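Local coordinates for ZmpA Glycopeptidase (Clostridium perfringens, PDB 6XSX), which probably cleaves glycosylated proteins as a metalloprotease, with this chain holding the catalytic M60 peptidase module of a much longer protein, at residues A[186-191]-A[268-273]; A[242-247]-A[260-265]; A[353-358]-A[404-409]. All coordinates share one frame; numbering follows the deposited sequence.

Contact 1. Residues A[186-191]-A[268-273]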
loop_
_atom_site.group_PDB
_atom_site.type_symbol
_atom_site.label_atom_id
_atom_site.label_comp_id
_atom_site.label_asym_id
_atom_site.label_seq_id
_atom_site.Cartn_x
_atom_site.Cartn_y
_atom_site.Cartn_z
ATOM N N THR A 186 -6.750 -12.572 -2.635
ATOM C CA THR A 186 -5.683 -12.181 -3.547
ATOM C C THR A 186 -5.310 -13.290 -4.522
ATOM O O THR A 186 -5.669 -14.465 -4.342
ATOM C CB THR A 186 -4.409 -11.720 -2.821
ATOM O OG1 THR A 186 -3.640 -12.885 -2.515
ATOM C CG2 THR A 186 -4.666 -10.903 -1.569
ATOM N N LEU A 187 -4.561 -12.865 -5.547
ATOM C CA LEU A 187 -3.859 -13.730 -6.483
ATOM C C LEU A 187 -2.401 -13.281 -6.558
ATOM O O LEU A 187 -2.104 -12.087 -6.675
ATOM C CB LEU A 187 -4.536 -13.686 -7.863
ATOM C CG LEU A 187 -3.741 -14.283 -9.031
ATOM C CD1 LEU A 187 -3.382 -15.744 -8.776
ATOM C CD2 LEU A 187 -4.496 -14.146 -10.352
ATOM N N VAL A 188 -1.496 -14.255 -6.433
ATOM C CA VAL A 188 -0.084 -14.041 -6.708
ATOM C C VAL A 188 0.289 -14.919 -7.905
ATOM O O VAL A 188 0.197 -16.145 -7.834
ATOM C CB VAL A 188 0.791 -14.357 -5.474
ATOM C CG1 VAL A 188 2.277 -14.355 -5.806
ATOM C CG2 VAL A 188 0.506 -13.416 -4.309
ATOM N N ASN A 189 0.722 -14.265 -8.989
ATOM C CA ASN A 189 1.013 -14.888 -10.271
ATOM C C ASN A 189 2.501 -14.718 -10.570
ATOM O O ASN A 189 2.961 -13.586 -10.733
ATOM C CB ASN A 189 0.153 -14.249 -11.368
ATOM C CG ASN A 189 0.573 -14.621 -12.775
ATOM O OD1 ASN A 189 1.324 -13.885 -13.422
ATOM N ND2 ASN A 189 0.087 -15.756 -13.254
ATOM N N VAL A 190 3.222 -15.850 -10.658
ATOM C CA VAL A 190 4.655 -15.899 -10.926
ATOM C C VAL A 190 4.925 -17.053 -11.894
ATOM O O VAL A 190 3.984 -17.706 -12.344
ATOM C CB VAL A 190 5.470 -16.109 -9.631
ATOM C CG1 VAL A 190 5.442 -14.904 -8.701
ATOM C CG2 VAL A 190 5.048 -17.380 -8.897
ATOM N N THR A 191 6.207 -17.312 -12.205
ATOM C CA THR A 191 6.555 -18.473 -13.020
ATOM C C THR A 191 6.643 -19.717 -12.139
ATOM O O THR A 191 6.970 -19.627 -10.955
ATOM C CB THR A 191 7.898 -18.327 -13.758
ATOM O OG1 THR A 191 8.990 -18.299 -12.833
ATOM C CG2 THR A 191 7.967 -17.142 -14.696
ATOM N N GLY A 268 10.391 -13.531 -5.797
ATOM C CA GLY A 268 10.568 -13.954 -4.413
ATOM C C GLY A 268 9.906 -13.011 -3.408
ATOM O O GLY A 268 9.308 -13.466 -2.431
ATOM N N GLY A 269 10.014 -11.698 -3.657
ATOM C CA GLY A 269 9.284 -10.709 -2.874
ATOM C C GLY A 269 7.779 -10.988 -2.876
ATOM O O GLY A 269 7.113 -10.893 -1.840
ATOM N N ALA A 270 7.258 -11.351 -4.056
ATOM C CA ALA A 270 5.844 -11.624 -4.247
ATOM C C ALA A 270 5.426 -12.853 -3.436
ATOM O O ALA A 270 4.417 -12.814 -2.730
ATOM C CB ALA A 270 5.536 -11.796 -5.721
ATOM N N LEU A 271 6.202 -13.937 -3.556
ATOM C CA LEU A 271 5.891 -15.204 -2.912
ATOM C C LEU A 271 6.066 -15.086 -1.400
ATOM O O LEU A 271 5.324 -15.705 -0.637
ATOM C CB LEU A 271 6.782 -16.302 -3.502
ATOM C CG LEU A 271 6.433 -16.716 -4.935
ATOM C CD1 LEU A 271 7.479 -17.658 -5.514
ATOM C CD2 LEU A 271 5.052 -17.361 -4.998
ATOM N N GLY A 272 7.050 -14.286 -0.988
ATOM C CA GLY A 272 7.298 -13.996 0.417
ATOM C C GLY A 272 6.322 -12.972 0.994
ATOM O O GLY A 272 6.273 -12.791 2.206
ATOM N N VAL A 273 5.525 -12.330 0.130
ATOM C CA VAL A 273 4.586 -11.299 0.555
ATOM C C VAL A 273 5.345 -10.168 1.256
ATOM O O VAL A 273 5.008 -9.747 2.365
ATOM C CB VAL A 273 3.439 -11.880 1.406
ATOM C CG1 VAL A 273 2.323 -10.868 1.594
ATOM C CG2 VAL A 273 2.870 -13.150 0.782
#
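V188 and V190 meet A270 and L271 mainly through methyl groups, with no ring, amide or other flat side chain between them. There is thus no face or edge to assign across this contact. The F262 ring lies alongside and touches V190 and A270 from strand 259-262, two strands along in the sheet. N189 leaves the strand away from the helix, and its ND2 bonds D180 OD1.

V188 and V190 are alternate residues of strand 186-190, so both aim at the helix. V188 reaches out with one methyl. Its CG1 lies opposite the backbone N (chi1 171°), and this places it 4.1 Å from A270 CB and 4.2 Å from L271 CD2. V190 uses both branches. CG1 comes within 4.3 Å of A270 CB, while CG2 meets L271 CD2 at 3.9 Å. The L271 side chain starts off to the flank, but its end swings in over the strand. There it crosses V190 obliquely, and CD2 touches both valines. A270 is short and lets the backbone come near.

No hydrogen bond joins the two segments. The contact is buried and largely apolar, and W198, Y199 and Y194 of helix 192-202 also cover L271. G272 N bonds G268 O at 2.8 Å, and V273 takes a positive phi in a Schellman motif. At the far end of the strand, T191 OG1 caps the start of helix 192-202 at Y194 N.

The axes of the short segments 186-190 and 268-272 run at 151° and approach to 8.9 Å. This is a short helix packed nearly antiparallel to a strand on one face of the mixed sheet, an alpha/beta packing within the M60 peptidase family region.

Contact 2. Residues A[242-247]-A[260-265]. With EDO (1,2-ethanediol), chain H.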
loop_
_atom_site.group_PDB
_atom_site.type_symbol
_atom_site.label_atom_id
_atom_site.label_comp_id
_atom_site.label_asym_id
_atom_site.label_seq_id
_atom_site.Cartn_x
_atom_site.Cartn_y
_atom_site.Cartn_z
ATOM N N SER A 242 -1.312 -9.456 -7.677
ATOM C CA SER A 242 0.092 -9.153 -7.931
ATOM C C SER A 242 0.610 -10.129 -8.984
ATOM O O SER A 242 0.506 -11.340 -8.809
ATOM C CB SER A 242 0.919 -9.242 -6.669
ATOM O OG SER A 242 0.254 -8.603 -5.593
ATOM N N MET A 243 1.140 -9.609 -10.090
ATOM C CA MET A 243 1.554 -10.489 -11.172
ATOM C C MET A 243 2.905 -10.049 -11.731
ATOM O O MET A 243 3.281 -8.878 -11.651
ATOM C CB MET A 243 0.516 -10.513 -12.302
ATOM C CG MET A 243 0.314 -9.166 -12.961
ATOM S SD MET A 243 -0.497 -9.253 -14.581
ATOM C CE MET A 243 -2.217 -9.400 -14.100
ATOM N N LEU A 244 3.631 -11.030 -12.276
ATOM C CA LEU A 244 4.875 -10.803 -12.979
ATOM C C LEU A 244 4.572 -9.969 -14.218
ATOM O O LEU A 244 3.638 -10.274 -14.960
ATOM C CB LEU A 244 5.433 -12.177 -13.361
ATOM C CG LEU A 244 6.681 -12.185 -14.239
ATOM C CD1 LEU A 244 7.835 -11.478 -13.537
ATOM C CD2 LEU A 244 7.064 -13.617 -14.597
ATOM N N LYS A 245 5.369 -8.917 -14.422
ATOM C CA LYS A 245 5.258 -8.100 -15.618
ATOM C C LYS A 245 6.658 -7.797 -16.137
ATOM O O LYS A 245 7.633 -7.833 -15.389
ATOM C CB LYS A 245 4.548 -6.784 -15.299
ATOM C CG LYS A 245 3.061 -6.867 -15.006
ATOM C CD LYS A 245 2.426 -5.490 -15.019
ATOM C CE LYS A 245 1.013 -5.490 -14.482
ATOM N NZ LYS A 245 0.401 -4.153 -14.641
ATOM N N TRP A 246 6.736 -7.464 -17.426
ATOM C CA TRP A 246 8.007 -7.096 -18.022
ATOM C C TRP A 246 8.192 -5.591 -17.845
ATOM O O TRP A 246 7.612 -4.808 -18.589
ATOM C CB TRP A 246 8.017 -7.523 -19.498
ATOM C CG TRP A 246 9.230 -7.113 -20.276
ATOM C CD1 TRP A 246 10.524 -7.114 -19.844
ATOM C CD2 TRP A 246 9.267 -6.691 -21.653
ATOM N NE1 TRP A 246 11.359 -6.694 -20.845
ATOM C CE2 TRP A 246 10.618 -6.440 -21.970
ATOM C CE3 TRP A 246 8.296 -6.498 -22.646
ATOM C CZ2 TRP A 246 11.012 -5.988 -23.232
ATOM C CZ3 TRP A 246 8.686 -6.060 -23.895
ATOM C CH2 TRP A 246 10.030 -5.807 -24.184
ATOM N N LEU A 247 8.977 -5.191 -16.839
ATOM C CA LEU A 247 9.000 -3.787 -16.460
ATOM C C LEU A 247 10.383 -3.182 -16.683
ATOM O O LEU A 247 10.655 -2.086 -16.196
ATOM C CB LEU A 247 8.570 -3.658 -14.994
ATOM C CG LEU A 247 7.177 -4.194 -14.670
ATOM C CD1 LEU A 247 6.824 -3.943 -13.207
ATOM C CD2 LEU A 247 6.139 -3.558 -15.585
ATOM N N THR A 260 -0.981 -5.175 -8.802
ATOM C CA THR A 260 0.420 -4.807 -8.642
ATOM C C THR A 260 1.269 -5.599 -9.638
ATOM O O THR A 260 1.185 -6.825 -9.714
ATOM C CB THR A 260 0.924 -5.073 -7.215
ATOM O OG1 THR A 260 0.333 -4.114 -6.336
ATOM C CG2 THR A 260 2.436 -5.027 -7.109
ATOM N N GLY A 261 2.076 -4.884 -10.421
ATOM C CA GLY A 261 3.041 -5.524 -11.302
ATOM C C GLY A 261 4.421 -5.483 -10.657
ATOM O O GLY A 261 4.747 -4.500 -10.002
ATOM N N PHE A 262 5.187 -6.571 -10.798
ATOM C CA PHE A 262 6.557 -6.642 -10.312
ATOM C C PHE A 262 7.390 -7.331 -11.390
ATOM O O PHE A 262 6.864 -8.127 -12.166
ATOM C CB PHE A 262 6.633 -7.387 -8.975
ATOM C CG PHE A 262 5.962 -8.741 -8.983
ATOM C CD1 PHE A 262 6.566 -9.839 -9.593
ATOM C CD2 PHE A 262 4.706 -8.913 -8.414
ATOM C CE1 PHE A 262 5.924 -11.070 -9.632
ATOM C CE2 PHE A 262 4.078 -10.153 -8.426
ATOM C CZ PHE A 262 4.679 -11.227 -9.049
ATOM N N ASN A 263 8.690 -7.032 -11.424
ATOM C CA ASN A 263 9.575 -7.569 -12.443
ATOM C C ASN A 263 10.090 -8.938 -11.994
ATOM O O ASN A 263 9.844 -9.357 -10.859
ATOM C CB ASN A 263 10.709 -6.582 -12.756
ATOM C CG ASN A 263 11.191 -6.632 -14.195
ATOM O OD1 ASN A 263 10.943 -7.595 -14.932
ATOM N ND2 ASN A 263 11.886 -5.583 -14.610
ATOM N N LYS A 264 10.848 -9.594 -12.890
ATOM C CA LYS A 264 11.314 -10.967 -12.751
ATOM C C LYS A 264 12.026 -11.185 -11.418
ATOM O O LYS A 264 11.802 -12.195 -10.750
ATOM C CB LYS A 264 12.267 -11.324 -13.902
ATOM C CG LYS A 264 12.619 -12.802 -14.024
ATOM C CD LYS A 264 13.834 -13.095 -14.897
ATOM C CE LYS A 264 13.502 -13.246 -16.362
ATOM N NZ LYS A 264 14.717 -13.181 -17.214
ATOM N N ALA A 265 12.910 -10.246 -11.055
ATOM C CA ALA A 265 13.783 -10.442 -9.908
ATOM C C ALA A 265 12.987 -10.356 -8.608
ATOM O O ALA A 265 13.493 -10.727 -7.555
ATOM C CB ALA A 265 14.924 -9.446 -9.924
HETATM C C1 EDO H . 2.493 -7.419 -0.959
HETATM O O1 EDO H . 3.488 -8.413 -1.234
HETATM C C2 EDO H . 1.280 -7.377 -1.835
HETATM O O2 EDO H . 1.529 -7.296 -3.241
#
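T260 opens the pairing with S242 and M243. Its carbonyl O takes M243 N at 2.8 Å, nearly straight in line with the C=O bond. Its OG1 bonds Y240 OH. Beside it, S242 OG bonds O2 of an ethanediol, probably from the crystallisation liquor, at 3.0 Å. G261 comes next, and the extended K245 chain runs past it with CD 3.8 Å from G261 CA. The end of that lysine goes on to N86.

F262 N bonds M243 O at 3.1 Å. The F262 side chain then folds back, with CG between its backbone N and carbonyl carbon (chi1 52°). This lays the ring against the M243-L244 peptide, with S242 CB at the ring edge. F262 O accepts K245 N at 2.8 Å. The N263 amide lies by the L247 backbone, with ND2 3.5 Å from L247 C. N263 OD1 accepts K264 N and R111 NH1, and N263 ND2 bonds D248 OD1. K264 CA packs on L244 CD1 at 3.6 Å.

These are neighbouring parallel strands of the mixed sheet. Their register rests on three backbone bonds, without any cross-strand polar side-chain bond. M243 O both accepts F262 N and lies over the centre of the F262 ring.

Contact 3. Residues A[353-358]-A[404-409]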
loop_
_atom_site.group_PDB
_atom_site.type_symbol
_atom_site.label_atom_id
_atom_site.label_comp_id
_atom_site.label_asym_id
_atom_site.label_seq_id
_atom_site.Cartn_x
_atom_site.Cartn_y
_atom_site.Cartn_z
ATOM N N ALA A 353 4.186 14.511 4.748
ATOM C CA ALA A 353 4.780 14.615 6.079
ATOM C C ALA A 353 3.768 15.057 7.144
ATOM O O ALA A 353 3.661 14.404 8.183
ATOM C CB ALA A 353 6.002 15.508 6.062
ATOM N N PRO A 354 3.013 16.166 6.958
ATOM C CA PRO A 354 2.082 16.635 7.990
ATOM C C PRO A 354 1.010 15.621 8.393
ATOM O O PRO A 354 0.555 15.610 9.540
ATOM C CB PRO A 354 1.429 17.879 7.353
ATOM C CG PRO A 354 1.666 17.708 5.861
ATOM C CD PRO A 354 3.026 17.051 5.779
ATOM N N LEU A 355 0.601 14.796 7.423
ATOM C CA LEU A 355 -0.432 13.790 7.621
ATOM C C LEU A 355 0.171 12.590 8.346
ATOM O O LEU A 355 -0.454 12.019 9.235
ATOM C CB LEU A 355 -1.013 13.379 6.261
ATOM C CG LEU A 355 -1.807 14.472 5.535
ATOM C CD1 LEU A 355 -2.141 14.054 4.109
ATOM C CD2 LEU A 355 -3.074 14.833 6.287
ATOM N N TRP A 356 1.389 12.214 7.948
ATOM C CA TRP A 356 2.101 11.125 8.595
ATOM C C TRP A 356 2.319 11.436 10.080
ATOM O O TRP A 356 2.147 10.566 10.937
ATOM C CB TRP A 356 3.415 10.833 7.858
ATOM C CG TRP A 356 4.208 9.721 8.477
ATOM C CD1 TRP A 356 5.482 9.787 8.960
ATOM C CD2 TRP A 356 3.760 8.373 8.712
ATOM N NE1 TRP A 356 5.870 8.567 9.445
ATOM C CE2 TRP A 356 4.829 7.685 9.325
ATOM C CE3 TRP A 356 2.569 7.676 8.460
ATOM C CZ2 TRP A 356 4.737 6.340 9.690
ATOM C CZ3 TRP A 356 2.477 6.346 8.827
ATOM C CH2 TRP A 356 3.550 5.689 9.433
ATOM N N GLN A 357 2.694 12.687 10.375
ATOM C CA GLN A 357 2.919 13.142 11.740
ATOM C C GLN A 357 1.663 12.969 12.593
ATOM O O GLN A 357 1.755 12.529 13.738
ATOM C CB GLN A 357 3.351 14.609 11.764
ATOM C CG GLN A 357 4.746 14.841 11.213
ATOM C CD GLN A 357 5.188 16.271 11.385
ATOM O OE1 GLN A 357 4.454 17.205 11.076
ATOM N NE2 GLN A 357 6.406 16.449 11.880
ATOM N N LEU A 358 0.501 13.350 12.044
ATOM C CA LEU A 358 -0.763 13.198 12.754
ATOM C C LEU A 358 -1.044 11.720 13.021
ATOM O O LEU A 358 -1.635 11.395 14.045
ATOM C CB LEU A 358 -1.906 13.849 11.966
ATOM C CG LEU A 358 -1.800 15.365 11.774
ATOM C CD1 LEU A 358 -2.913 15.898 10.874
ATOM C CD2 LEU A 358 -1.789 16.105 13.108
ATOM N N GLU A 404 -2.395 25.892 12.083
ATOM C CA GLU A 404 -1.003 26.218 12.352
ATOM C C GLU A 404 -0.093 25.056 11.938
ATOM O O GLU A 404 0.939 25.273 11.295
ATOM C CB GLU A 404 -0.814 26.628 13.816
ATOM C CG GLU A 404 0.646 26.796 14.197
ATOM C CD GLU A 404 0.889 27.295 15.609
ATOM O OE1 GLU A 404 2.065 27.513 15.959
ATOM O OE2 GLU A 404 -0.100 27.458 16.357
ATOM N N HIS A 405 -0.486 23.827 12.308
ATOM C CA HIS A 405 0.257 22.613 11.981
ATOM C C HIS A 405 0.594 22.578 10.487
ATOM O O HIS A 405 1.748 22.388 10.099
ATOM C CB HIS A 405 -0.542 21.369 12.423
ATOM C CG HIS A 405 0.099 20.068 12.060
ATOM N ND1 HIS A 405 1.181 19.556 12.751
ATOM C CD2 HIS A 405 -0.180 19.179 11.081
ATOM C CE1 HIS A 405 1.544 18.409 12.207
ATOM N NE2 HIS A 405 0.718 18.150 11.186
ATOM N N PHE A 406 -0.430 22.773 9.652
ATOM C CA PHE A 406 -0.258 22.680 8.214
ATOM C C PHE A 406 0.485 23.900 7.665
ATOM O O PHE A 406 1.342 23.752 6.792
ATOM C CB PHE A 406 -1.601 22.433 7.530
ATOM C CG PHE A 406 -2.101 21.010 7.606
ATOM C CD1 PHE A 406 -1.639 20.045 6.721
ATOM C CD2 PHE A 406 -3.060 20.641 8.542
ATOM C CE1 PHE A 406 -2.115 18.743 6.782
ATOM C CE2 PHE A 406 -3.537 19.338 8.603
ATOM C CZ PHE A 406 -3.063 18.390 7.721
ATOM N N GLU A 407 0.183 25.104 8.177
ATOM C CA GLU A 407 0.891 26.265 7.658
ATOM C C GLU A 407 2.376 26.225 8.041
ATOM O O GLU A 407 3.206 26.780 7.320
ATOM C CB GLU A 407 0.116 27.581 7.816
ATOM C CG GLU A 407 0.239 28.268 9.154
ATOM C CD GLU A 407 -0.711 29.443 9.366
ATOM O OE1 GLU A 407 -1.160 29.623 10.515
ATOM O OE2 GLU A 407 -1.007 30.176 8.392
ATOM N N ARG A 408 2.729 25.499 9.117
ATOM C CA ARG A 408 4.134 25.396 9.495
ATOM C C ARG A 408 4.910 24.536 8.496
ATOM O O ARG A 408 6.123 24.661 8.385
ATOM C CB ARG A 408 4.292 24.892 10.930
ATOM C CG ARG A 408 3.987 25.944 11.985
ATOM C CD ARG A 408 4.402 25.437 13.349
ATOM N NE ARG A 408 4.300 26.503 14.326
ATOM C CZ ARG A 408 5.322 27.234 14.761
ATOM N NH1 ARG A 408 6.552 27.018 14.309
ATOM N NH2 ARG A 408 5.100 28.189 15.648
ATOM N N HIS A 409 4.202 23.666 7.767
ATOM C CA HIS A 409 4.805 22.834 6.734
ATOM C C HIS A 409 4.938 23.610 5.422
ATOM O O HIS A 409 5.464 23.081 4.436
ATOM C CB HIS A 409 3.986 21.548 6.549
ATOM C CG HIS A 409 4.285 20.505 7.571
ATOM N ND1 HIS A 409 5.246 19.533 7.371
ATOM C CD2 HIS A 409 3.771 20.283 8.803
ATOM C CE1 HIS A 409 5.299 18.746 8.428
ATOM N NE2 HIS A 409 4.406 19.187 9.324
#
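H409, P354 and F406 carry most of this contact. P354 sits between the two rings. Its CB lies over the H409 face, 3.8 Å from the ring centroid, a CH-pi contact. The same CB reaches F406 CE1 at 3.7 Å.

The edge of the H409 ring is polar. NE2 donates to Q357 OE1 at 2.6 Å, with the oxygen near the ring plane. The bond is bent. The amide and ring planes are almost perpendicular, and NE2 stands above the carbonyl plane. Q357 NE2 is held by the carbonyls of W432 and A434, which should fix the turn of the amide.

F406 is met at its edge by L355 CD2, 3.8 Å from CZ. L358 CD1 is near the same CZ. H405 CG is anti to the backbone N (chi1 177°), which sends the ring across to P354 O. H405 NE2 bonds that oxygen at 3.0 Å and 171°. The helix is kinked here, and L358 N makes a weak bond to the same oxygen. L358 CD2 lies over one face of the H405 ring.

Helix segments 353-358 and 404-408 cross at 139°, with H409 just after the second. Helix 383-398 packs on F406 and L358. Helix 321-331 covers A353, Q357 and H409.

Contacts 1 and 2 are neighbours, with centres 9 Å apart. Strands 186-190 and 240-244 lie side by side in the mixed sheet, and strand 259-262 follows on. Helix 267-272 comes right after that strand in the chain. Contact 2 is nested inside the loop that contact 1 closes. L187 O lies 2.9 Å from S242 N, a probable hydrogen bond between them. Contact 3 comes later, its centre about 36 Å from that of contact 1. It belongs to a helical region on the opposite side of the chain's centre. Helix 277-286, whose HExxH pattern is consistent with a metal site though no metal is bound to it here, lies between contacts 1 and 3 in sequence.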